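Local structure of putative lipoprotein (Pectobacterium atrosepticum SCRI1043, 3BDU) at residues S3-H8 with E18-V23; T9-T14 with R44-E49; T27-Y32 with Q39-R44. The protein is of unknown function but is a putative membrane lipoprotein, a small all-beta DUF903 domain, probably SH3-like, that assembles with copies of itself. All coordinates share one frame; numbering follows the deposited sequence.

Interaction 1: residues S3-H8 with E18-V23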
loop_
_atom_site.group_PDB
_atom_site.type_symbol
_atom_site.label_atom_id
_atom_site.label_comp_id
_atom_site.label_asym_id
_atom_site.label_seq_id
_atom_site.Cartn_x
_atom_site.Cartn_y
_atom_site.Cartn_z
ATOM N N SER A 3 2.638 -12.801 -28.932
ATOM C CA SER A 3 1.543 -11.860 -28.734
ATOM C C SER A 3 2.010 -10.528 -28.148
ATOM O O SER A 3 2.722 -10.494 -27.144
ATOM C CB SER A 3 0.482 -12.480 -27.820
ATOM O OG SER A 3 1.037 -12.828 -26.561
ATOM N N ASN A 4 1.602 -9.435 -28.786
ATOM C CA ASN A 4 1.962 -8.100 -28.329
ATOM C C ASN A 4 0.907 -7.562 -27.372
ATOM O O ASN A 4 -0.250 -7.982 -27.400
ATOM C CB ASN A 4 2.085 -7.138 -29.513
ATOM C CG ASN A 4 3.279 -7.439 -30.393
ATOM O OD1 ASN A 4 4.423 -7.417 -29.935
ATOM N ND2 ASN A 4 3.021 -7.720 -31.665
ATOM N N TYR A 5 1.317 -6.626 -26.533
ATOM C CA TYR A 5 0.417 -5.998 -25.581
ATOM C C TYR A 5 0.610 -4.494 -25.677
ATOM O O TYR A 5 1.654 -4.015 -26.127
ATOM C CB TYR A 5 0.727 -6.458 -24.153
ATOM C CG TYR A 5 0.275 -7.863 -23.838
ATOM C CD1 TYR A 5 -0.833 -8.092 -23.019
ATOM C CD2 TYR A 5 0.936 -8.967 -24.374
ATOM C CE1 TYR A 5 -1.273 -9.389 -22.741
ATOM C CE2 TYR A 5 0.505 -10.264 -24.102
ATOM C CZ TYR A 5 -0.598 -10.467 -23.286
ATOM O OH TYR A 5 -1.019 -11.744 -23.018
ATOM N N VAL A 6 -0.407 -3.750 -25.267
ATOM C CA VAL A 6 -0.338 -2.301 -25.268
ATOM C C VAL A 6 -0.609 -1.840 -23.841
ATOM O O VAL A 6 -1.675 -2.113 -23.301
ATOM C CB VAL A 6 -1.406 -1.663 -26.179
ATOM C CG1 VAL A 6 -1.310 -0.151 -26.079
ATOM C CG2 VAL A 6 -1.216 -2.113 -27.632
ATOM N N LEU A 7 0.357 -1.164 -23.231
ATOM C CA LEU A 7 0.194 -0.661 -21.869
ATOM C C LEU A 7 -0.237 0.804 -21.902
ATOM O O LEU A 7 0.339 1.608 -22.639
ATOM C CB LEU A 7 1.511 -0.749 -21.085
ATOM C CG LEU A 7 2.132 -2.092 -20.691
ATOM C CD1 LEU A 7 2.369 -2.938 -21.938
ATOM C CD2 LEU A 7 3.441 -1.847 -19.955
ATOM N N HIS A 8 -1.251 1.142 -21.109
ATOM C CA HIS A 8 -1.729 2.516 -21.011
ATOM C C HIS A 8 -1.290 3.003 -19.638
ATOM O O HIS A 8 -1.651 2.417 -18.620
ATOM C CB HIS A 8 -3.255 2.571 -21.143
ATOM C CG HIS A 8 -3.754 2.032 -22.445
ATOM N ND1 HIS A 8 -3.622 0.707 -22.804
ATOM C CD2 HIS A 8 -4.338 2.648 -23.502
ATOM C CE1 HIS A 8 -4.099 0.530 -24.021
ATOM N NE2 HIS A 8 -4.540 1.692 -24.470
ATOM N N GLU A 18 6.303 -6.555 -26.340
ATOM C CA GLU A 18 6.414 -7.827 -27.046
ATOM C C GLU A 18 6.364 -8.879 -25.944
ATOM O O GLU A 18 7.352 -9.097 -25.244
ATOM C CB GLU A 18 7.754 -7.935 -27.780
ATOM C CG GLU A 18 7.896 -7.039 -28.998
ATOM C CD GLU A 18 9.122 -7.385 -29.840
ATOM O OE1 GLU A 18 10.264 -7.205 -29.354
ATOM O OE2 GLU A 18 8.938 -7.844 -30.989
ATOM N N GLY A 19 5.217 -9.523 -25.786
ATOM C CA GLY A 19 5.087 -10.511 -24.730
ATOM C C GLY A 19 4.369 -9.850 -23.566
ATOM O O GLY A 19 4.423 -8.629 -23.421
ATOM N N LYS A 20 3.710 -10.649 -22.731
ATOM C CA LYS A 20 2.955 -10.108 -21.602
ATOM C C LYS A 20 3.802 -9.489 -20.504
ATOM O O LYS A 20 4.691 -10.129 -19.956
ATOM C CB LYS A 20 2.066 -11.190 -20.969
ATOM C CG LYS A 20 1.052 -10.614 -19.975
ATOM C CD LYS A 20 0.062 -11.647 -19.439
ATOM C CE LYS A 20 0.636 -12.432 -18.276
ATOM N NZ LYS A 20 -0.392 -13.310 -17.655
ATOM N N PRO A 21 3.545 -8.213 -20.185
ATOM C CA PRO A 21 4.324 -7.577 -19.121
ATOM C C PRO A 21 3.976 -8.312 -17.829
ATOM O O PRO A 21 2.838 -8.747 -17.647
ATOM C CB PRO A 21 3.809 -6.138 -19.127
ATOM C CG PRO A 21 3.430 -5.928 -20.582
ATOM C CD PRO A 21 2.732 -7.223 -20.916
ATOM N N LYS A 22 4.953 -8.470 -16.950
ATOM C CA LYS A 22 4.729 -9.163 -15.688
ATOM C C LYS A 22 5.514 -8.494 -14.568
ATOM O O LYS A 22 6.528 -7.831 -14.812
ATOM C CB LYS A 22 5.179 -10.622 -15.799
ATOM C CG LYS A 22 4.462 -11.415 -16.888
ATOM C CD LYS A 22 5.055 -12.808 -17.047
ATOM C CE LYS A 22 6.164 -12.833 -18.088
ATOM N NZ LYS A 22 5.611 -12.748 -19.473
ATOM N N VAL A 23 5.047 -8.677 -13.340
ATOM C CA VAL A 23 5.747 -8.112 -12.200
ATOM C C VAL A 23 7.062 -8.854 -12.019
ATOM O O VAL A 23 7.113 -10.086 -12.084
ATOM C CB VAL A 23 4.927 -8.236 -10.903
ATOM C CG1 VAL A 23 5.762 -7.759 -9.710
ATOM C CG2 VAL A 23 3.659 -7.396 -11.012
#

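Interaction 2: residues T9-T14 with R44-E49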
loop_
_atom_site.group_PDB
_atom_site.type_symbol
_atom_site.label_atom_id
_atom_site.label_comp_id
_atom_site.label_asym_id
_atom_site.label_seq_id
_atom_site.Cartn_x
_atom_site.Cartn_y
_atom_site.Cartn_z
ATOM N N THR A 9 -0.497 4.069 -19.622
ATOM C CA THR A 9 0.021 4.626 -18.380
ATOM C C THR A 9 -0.901 5.684 -17.795
ATOM O O THR A 9 -1.778 6.216 -18.480
ATOM C CB THR A 9 1.375 5.295 -18.600
ATOM O OG1 THR A 9 1.178 6.492 -19.357
ATOM C CG2 THR A 9 2.314 4.368 -19.368
ATOM N N ASN A 10 -0.694 6.000 -16.524
ATOM C CA ASN A 10 -1.520 7.009 -15.889
ATOM C C ASN A 10 -1.089 8.418 -16.272
ATOM O O ASN A 10 -1.583 9.397 -15.717
ATOM C CB ASN A 10 -1.530 6.827 -14.366
ATOM C CG ASN A 10 -2.532 5.771 -13.920
ATOM O OD1 ASN A 10 -3.669 5.734 -14.403
ATOM N ND2 ASN A 10 -2.125 4.917 -12.988
ATOM N N ASP A 11 -0.164 8.521 -17.221
ATOM C CA ASP A 11 0.276 9.829 -17.688
ATOM C C ASP A 11 0.011 10.008 -19.183
ATOM O O ASP A 11 0.727 10.733 -19.872
ATOM C CB ASP A 11 1.762 10.076 -17.376
ATOM C CG ASP A 11 2.663 8.934 -17.808
ATOM O OD1 ASP A 11 2.527 8.439 -18.944
ATOM O OD2 ASP A 11 3.535 8.546 -17.005
ATOM N N GLY A 12 -1.017 9.324 -19.677
ATOM C CA GLY A 12 -1.403 9.443 -21.073
ATOM C C GLY A 12 -0.507 8.882 -22.164
ATOM O O GLY A 12 -0.492 9.408 -23.279
ATOM N N ARG A 13 0.231 7.819 -21.864
ATOM C CA ARG A 13 1.100 7.199 -22.856
ATOM C C ARG A 13 0.611 5.790 -23.154
ATOM O O ARG A 13 -0.070 5.176 -22.336
ATOM C CB ARG A 13 2.541 7.105 -22.349
ATOM C CG ARG A 13 3.399 8.347 -22.549
ATOM C CD ARG A 13 4.823 8.057 -22.090
ATOM N NE ARG A 13 4.838 7.706 -20.673
ATOM C CZ ARG A 13 5.726 6.903 -20.097
ATOM N NH1 ARG A 13 6.696 6.345 -20.808
ATOM N NH2 ARG A 13 5.638 6.655 -18.799
ATOM N N THR A 14 0.949 5.295 -24.335
ATOM C CA THR A 14 0.599 3.942 -24.739
ATOM C C THR A 14 1.937 3.353 -25.143
ATOM O O THR A 14 2.677 3.949 -25.927
ATOM C CB THR A 14 -0.367 3.912 -25.937
ATOM O OG1 THR A 14 0.202 4.643 -27.027
ATOM C CG2 THR A 14 -1.706 4.530 -25.554
ATOM N N ARG A 44 4.232 -0.094 -11.115
ATOM C CA ARG A 44 2.871 -0.623 -11.227
ATOM C C ARG A 44 1.823 0.472 -11.052
ATOM O O ARG A 44 0.731 0.387 -11.608
ATOM C CB ARG A 44 2.617 -1.704 -10.163
ATOM C CG ARG A 44 3.529 -2.918 -10.234
ATOM C CD ARG A 44 3.338 -3.809 -9.002
ATOM N NE ARG A 44 1.944 -4.212 -8.836
ATOM C CZ ARG A 44 1.499 -4.975 -7.846
ATOM N NH1 ARG A 44 2.342 -5.420 -6.922
ATOM N NH2 ARG A 44 0.210 -5.297 -7.783
ATOM N N ASP A 45 2.148 1.489 -10.260
ATOM C CA ASP A 45 1.204 2.581 -10.029
ATOM C C ASP A 45 1.001 3.457 -11.261
ATOM O O ASP A 45 0.035 4.216 -11.334
ATOM C CB ASP A 45 1.659 3.444 -8.849
ATOM C CG ASP A 45 1.678 2.671 -7.544
ATOM O OD1 ASP A 45 0.795 1.806 -7.364
ATOM O OD2 ASP A 45 2.561 2.932 -6.696
ATOM N N ASN A 46 1.890 3.332 -12.241
ATOM C CA ASN A 46 1.779 4.128 -13.456
ATOM C C ASN A 46 1.145 3.343 -14.600
ATOM O O ASN A 46 1.136 3.810 -15.739
ATOM C CB ASN A 46 3.150 4.640 -13.903
ATOM C CG ASN A 46 3.046 5.795 -14.897
ATOM O OD1 ASN A 46 3.997 6.099 -15.619
ATOM N ND2 ASN A 46 1.885 6.452 -14.925
ATOM N N VAL A 47 0.634 2.151 -14.304
ATOM C CA VAL A 47 -0.009 1.334 -15.328
ATOM C C VAL A 47 -1.501 1.263 -15.031
ATOM O O VAL A 47 -1.933 0.636 -14.054
ATOM C CB VAL A 47 0.584 -0.096 -15.386
ATOM C CG1 VAL A 47 -0.131 -0.908 -16.463
ATOM C CG2 VAL A 47 2.079 -0.029 -15.693
ATOM N N LYS A 48 -2.285 1.917 -15.882
ATOM C CA LYS A 48 -3.732 1.959 -15.721
ATOM C C LYS A 48 -4.429 0.733 -16.297
ATOM O O LYS A 48 -5.244 0.101 -15.626
ATOM C CB LYS A 48 -4.280 3.224 -16.391
ATOM C CG LYS A 48 -5.777 3.411 -16.249
ATOM C CD LYS A 48 -6.217 4.729 -16.866
ATOM C CE LYS A 48 -7.690 5.005 -16.584
ATOM N NZ LYS A 48 -8.156 6.275 -17.216
ATOM N N GLU A 49 -4.117 0.412 -17.547
ATOM C CA GLU A 49 -4.732 -0.724 -18.224
ATOM C C GLU A 49 -3.748 -1.366 -19.184
ATOM O O GLU A 49 -2.709 -0.787 -19.514
ATOM C CB GLU A 49 -5.954 -0.273 -19.026
ATOM C CG GLU A 49 -6.955 0.551 -18.255
ATOM C CD GLU A 49 -8.046 1.098 -19.155
ATOM O OE1 GLU A 49 -8.960 0.332 -19.524
ATOM O OE2 GLU A 49 -7.977 2.295 -19.504
#

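Interaction 3: residues T27-Y32 with Q39-R44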
loop_
_atom_site.group_PDB
_atom_site.type_symbol
_atom_site.label_atom_id
_atom_site.label_comp_id
_atom_site.label_asym_id
_atom_site.label_seq_id
_atom_site.Cartn_x
_atom_site.Cartn_y
_atom_site.Cartn_z
ATOM N N THR A 27 12.288 -6.395 -8.348
ATOM C CA THR A 27 12.141 -4.940 -8.283
ATOM C C THR A 27 10.779 -4.472 -7.806
ATOM O O THR A 27 10.651 -3.357 -7.302
ATOM C CB THR A 27 12.357 -4.295 -9.651
ATOM O OG1 THR A 27 11.330 -4.743 -10.544
ATOM C CG2 THR A 27 13.716 -4.668 -10.215
ATOM N N GLY A 28 9.766 -5.318 -7.984
ATOM C CA GLY A 28 8.414 -4.967 -7.595
ATOM C C GLY A 28 7.696 -4.151 -8.660
ATOM O O GLY A 28 6.554 -3.728 -8.474
HETATM N N MSE A 29 8.364 -3.923 -9.783
HETATM C CA MSE A 29 7.768 -3.152 -10.865
HETATM C C MSE A 29 7.327 -4.079 -12.003
HETATM O O MSE A 29 7.587 -5.279 -11.971
HETATM C CB MSE A 29 8.786 -2.116 -11.355
HETATM C CG MSE A 29 9.254 -1.167 -10.245
HETATM SE SE MSE A 29 10.644 0.022 -10.901
HETATM C CE MSE A 29 12.127 -1.169 -10.751
ATOM N N ILE A 30 6.628 -3.533 -12.990
ATOM C CA ILE A 30 6.176 -4.337 -14.121
ATOM C C ILE A 30 7.278 -4.334 -15.170
ATOM O O ILE A 30 7.709 -3.279 -15.622
ATOM C CB ILE A 30 4.883 -3.767 -14.720
ATOM C CG1 ILE A 30 3.751 -3.915 -13.702
ATOM C CG2 ILE A 30 4.538 -4.487 -16.024
ATOM C CD1 ILE A 30 2.460 -3.286 -14.150
ATOM N N SER A 31 7.723 -5.528 -15.544
ATOM C CA SER A 31 8.802 -5.700 -16.505
ATOM C C SER A 31 8.283 -6.143 -17.866
ATOM O O SER A 31 7.333 -6.923 -17.951
ATOM C CB SER A 31 9.798 -6.732 -15.944
ATOM O OG SER A 31 10.673 -7.228 -16.938
ATOM N N TYR A 32 8.893 -5.626 -18.929
ATOM C CA TYR A 32 8.490 -5.987 -20.290
ATOM C C TYR A 32 9.586 -5.670 -21.296
ATOM O O TYR A 32 10.606 -5.080 -20.952
ATOM C CB TYR A 32 7.214 -5.229 -20.708
ATOM C CG TYR A 32 7.371 -3.725 -20.826
ATOM C CD1 TYR A 32 7.393 -2.913 -19.693
ATOM C CD2 TYR A 32 7.517 -3.112 -22.073
ATOM C CE1 TYR A 32 7.554 -1.533 -19.789
ATOM C CE2 TYR A 32 7.686 -1.725 -22.183
ATOM C CZ TYR A 32 7.703 -0.943 -21.035
ATOM O OH TYR A 32 7.888 0.419 -21.124
ATOM N N GLN A 39 14.686 -4.085 -22.789
ATOM C CA GLN A 39 14.014 -4.483 -21.561
ATOM C C GLN A 39 13.722 -3.231 -20.748
ATOM O O GLN A 39 14.617 -2.424 -20.491
ATOM C CB GLN A 39 14.893 -5.442 -20.757
ATOM C CG GLN A 39 15.096 -6.791 -21.435
ATOM C CD GLN A 39 15.754 -7.812 -20.524
ATOM O OE1 GLN A 39 16.960 -7.763 -20.281
ATOM N NE2 GLN A 39 14.953 -8.737 -19.999
ATOM N N GLN A 40 12.464 -3.083 -20.351
ATOM C CA GLN A 40 12.006 -1.923 -19.593
ATOM C C GLN A 40 11.236 -2.360 -18.351
ATOM O O GLN A 40 10.739 -3.484 -18.284
ATOM C CB GLN A 40 11.065 -1.081 -20.461
ATOM C CG GLN A 40 11.589 -0.778 -21.853
ATOM C CD GLN A 40 12.345 0.526 -21.919
ATOM O OE1 GLN A 40 12.958 0.852 -22.934
ATOM N NE2 GLN A 40 12.295 1.291 -20.838
ATOM N N GLN A 41 11.143 -1.455 -17.381
ATOM C CA GLN A 41 10.391 -1.691 -16.156
ATOM C C GLN A 41 9.617 -0.411 -15.893
ATOM O O GLN A 41 10.114 0.684 -16.154
ATOM C CB GLN A 41 11.319 -1.977 -14.975
ATOM C CG GLN A 41 12.262 -3.159 -15.181
ATOM C CD GLN A 41 12.123 -4.207 -14.090
ATOM O OE1 GLN A 41 11.386 -4.012 -13.123
ATOM N NE2 GLN A 41 12.836 -5.324 -14.238
ATOM N N ILE A 42 8.398 -0.546 -15.388
ATOM C CA ILE A 42 7.576 0.616 -15.102
ATOM C C ILE A 42 6.840 0.411 -13.782
ATOM O O ILE A 42 6.332 -0.678 -13.513
ATOM C CB ILE A 42 6.561 0.862 -16.249
ATOM C CG1 ILE A 42 5.695 2.078 -15.929
ATOM C CG2 ILE A 42 5.682 -0.381 -16.455
ATOM C CD1 ILE A 42 4.778 2.473 -17.071
ATOM N N ASN A 43 6.807 1.447 -12.950
ATOM C CA ASN A 43 6.118 1.373 -11.660
ATOM C C ASN A 43 4.662 0.916 -11.870
ATOM O O ASN A 43 3.943 1.476 -12.698
ATOM C CB ASN A 43 6.148 2.747 -10.976
ATOM C CG ASN A 43 5.709 2.691 -9.519
ATOM O OD1 ASN A 43 4.620 2.208 -9.206
ATOM N ND2 ASN A 43 6.555 3.190 -8.622
ATOM N N ARG A 44 4.232 -0.094 -11.115
ATOM C CA ARG A 44 2.871 -0.623 -11.227
ATOM C C ARG A 44 1.823 0.472 -11.052
ATOM O O ARG A 44 0.731 0.387 -11.608
ATOM C CB ARG A 44 2.617 -1.704 -10.163
ATOM C CG ARG A 44 3.529 -2.918 -10.234
ATOM C CD ARG A 44 3.338 -3.809 -9.002
ATOM N NE ARG A 44 1.944 -4.212 -8.836
ATOM C CZ ARG A 44 1.499 -4.975 -7.846
ATOM N NH1 ARG A 44 2.342 -5.420 -6.922
ATOM N NH2 ARG A 44 0.210 -5.297 -7.783
HETATM O O HOH W 1 5.777 -0.985 -8.877
HETATM O O HOH W 2 5.057 -4.528 -6.452
HETATM O O HOH W 3 12.287 -5.858 -18.433
HETATM O O HOH W 4 9.186 1.882 -19.001
#

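Interaction 1: residues S3-H8 with E18-V23
One face of the Y5 ring lies against K20: the CA of K20 sits over it as a CH-pi contact, 3.8 Å from the ring centroid and displaced toward the rim. Both P21 CD and the carbonyl O of G19 approach the same ring obliquely, the proline carbon at 3.9 Å from Y5 CG. The K20 chain leaves with CG opposite its own N (chi1 -168°) and runs out along the ring, CB at 3.6 Å from Y5 CZ and CD near Y5 OH. Beyond the ring the polar ends part: Y5 OH bonds to K52 NZ, while K20 NZ forms salt bridges with D24 and E26 of a second subunit. The arrangement is consistent with a small SH3-like barrel: after E18, residues 19-21 leave strand 14-18 and pass over strand 4-9 toward the other sheet. N4 and E18 still form an antiparallel non-hydrogen-bonded pair, their side chains alongside each other. Next to them G19 N gives a weak hydrogen bond to S3 O (3.0 Å), at a phi of 100°, where a CB would press on the carbonyl O of E18. Deeper in, the P21 ring slides past L7, with P21 CG a tight 3.5 Å from L7 CD1, and M50 packs on both.

Interaction 2: residues T9-T14 with R44-E49
N10 grips the chain of residues 45-46 twice, through its backbone and its side chain. Its backbone N donates to N46 O at 3.0 Å, coming from well above the carbonyl plane, and its ND2 donates to D45 O at 2.8 Å, with that oxygen almost exactly in the plane of the N10 amide. The second bond fixes the rotation of the amide and turns N10 OD1 to the other strand, 3.3 Å from K48 CB; the two side chains cross at about a right angle. The close packing is beside this, where T9 and V47 form an antiparallel non-hydrogen-bonded pair and T9 CA comes to 3.0 Å from N46 O in a CA-H...O contact. On the same side of the sheet the T9 and V47 side chains turn inward, each packing on I42.

Toward solvent the contact is polar, and most of the loop's definite bonds there are internal. D11 carries a salt bridge within its own loop, from R13 NE to D11 OD1 (3.0 Å), nearly in the guanidinium plane, and its carboxylate stands across the N46 amide with the planes 68° apart. R13 N also donates to T9 OG1, tying the loop across its base. K48 runs fully extended past N10 to a salt bridge with D11 of a second subunit, and R13 reaches E49 of a third.

Residues T9 to G12 make a type I turn in the hairpin loop between strands 4-9 and 14-18, set against a 3-10 turn (44-46) that leads into strand 47-52, where K48 and E49 opposite H8 form a classic beta bulge.

Interaction 3: residues T27-Y32 with Q39-R44
Q41 reaches back across S31 to T27. From its CB, 3.9 Å from I30 O, the chain sets off with CG anti to the carbonyl carbon (chi1 -57°) and bends at the next bond. This brings CD to 3.9 Å from S31 CB. At the tip the amide divides its work: OE1 accepts from T27 OG1 at 2.7 Å, the donor tilted a little from the carbonyl plane, while NE2 passes S31 and bonds to D24. T27 OG1 in turn accepts from the backbone N of M29, an ST turn, so one hydroxyl links the bend before the strand to the neighbouring strand.

Behind this runs a regular antiparallel ladder. I30 and I42 exchange two backbone bonds, as do Y32 and Q40, with Q40 N to Y32 O almost straight at 179°. On the inward side, I42 CG2 lies 3.9 Å from I30 CB and also touches the Y32 ring. Q40 CB stands over one face of that ring, 3.8 Å from its centroid, in a CH-pi contact.

Waters bridge the two segments. Where the paired strands run out, two donate to G28 O and accept from R44, one from its backbone N and the other from NH1 in the guanidinium plane; within the ladder another joins S31 OG to Q40 O.

The chemistry is thus two-sided: I30, Y32 and I42 turn to the core, with Q40 at the outer end of that face, and a face of amide and hydroxyl groups is held by directional bonds, while the outer edge at Q40-I42 continues as an antiparallel ladder into a third subunit.

The three contacts span this small domain, with centres 11 to 13 Å apart. Interaction 1 closes first along the chain, before interaction 3 opens; interaction 2 crosses interaction 1 and encloses interaction 3 in its loop. Interactions 1 and 2 share the sheet 14-18, 4-9, 47-52, where H8 bonds to K48 and E49. Interactions 1 and 3 meet in the other sheet through K22 O and S31 N. V47 of interaction 2 packs on I30 and I42 of interaction 3, and T9 on I42, so the two sheets close around one core, consistent with an SH3-like barrel. R44 belongs to both 2 and 3, and both reach a third subunit, a strand of which pairs with strand 39-42.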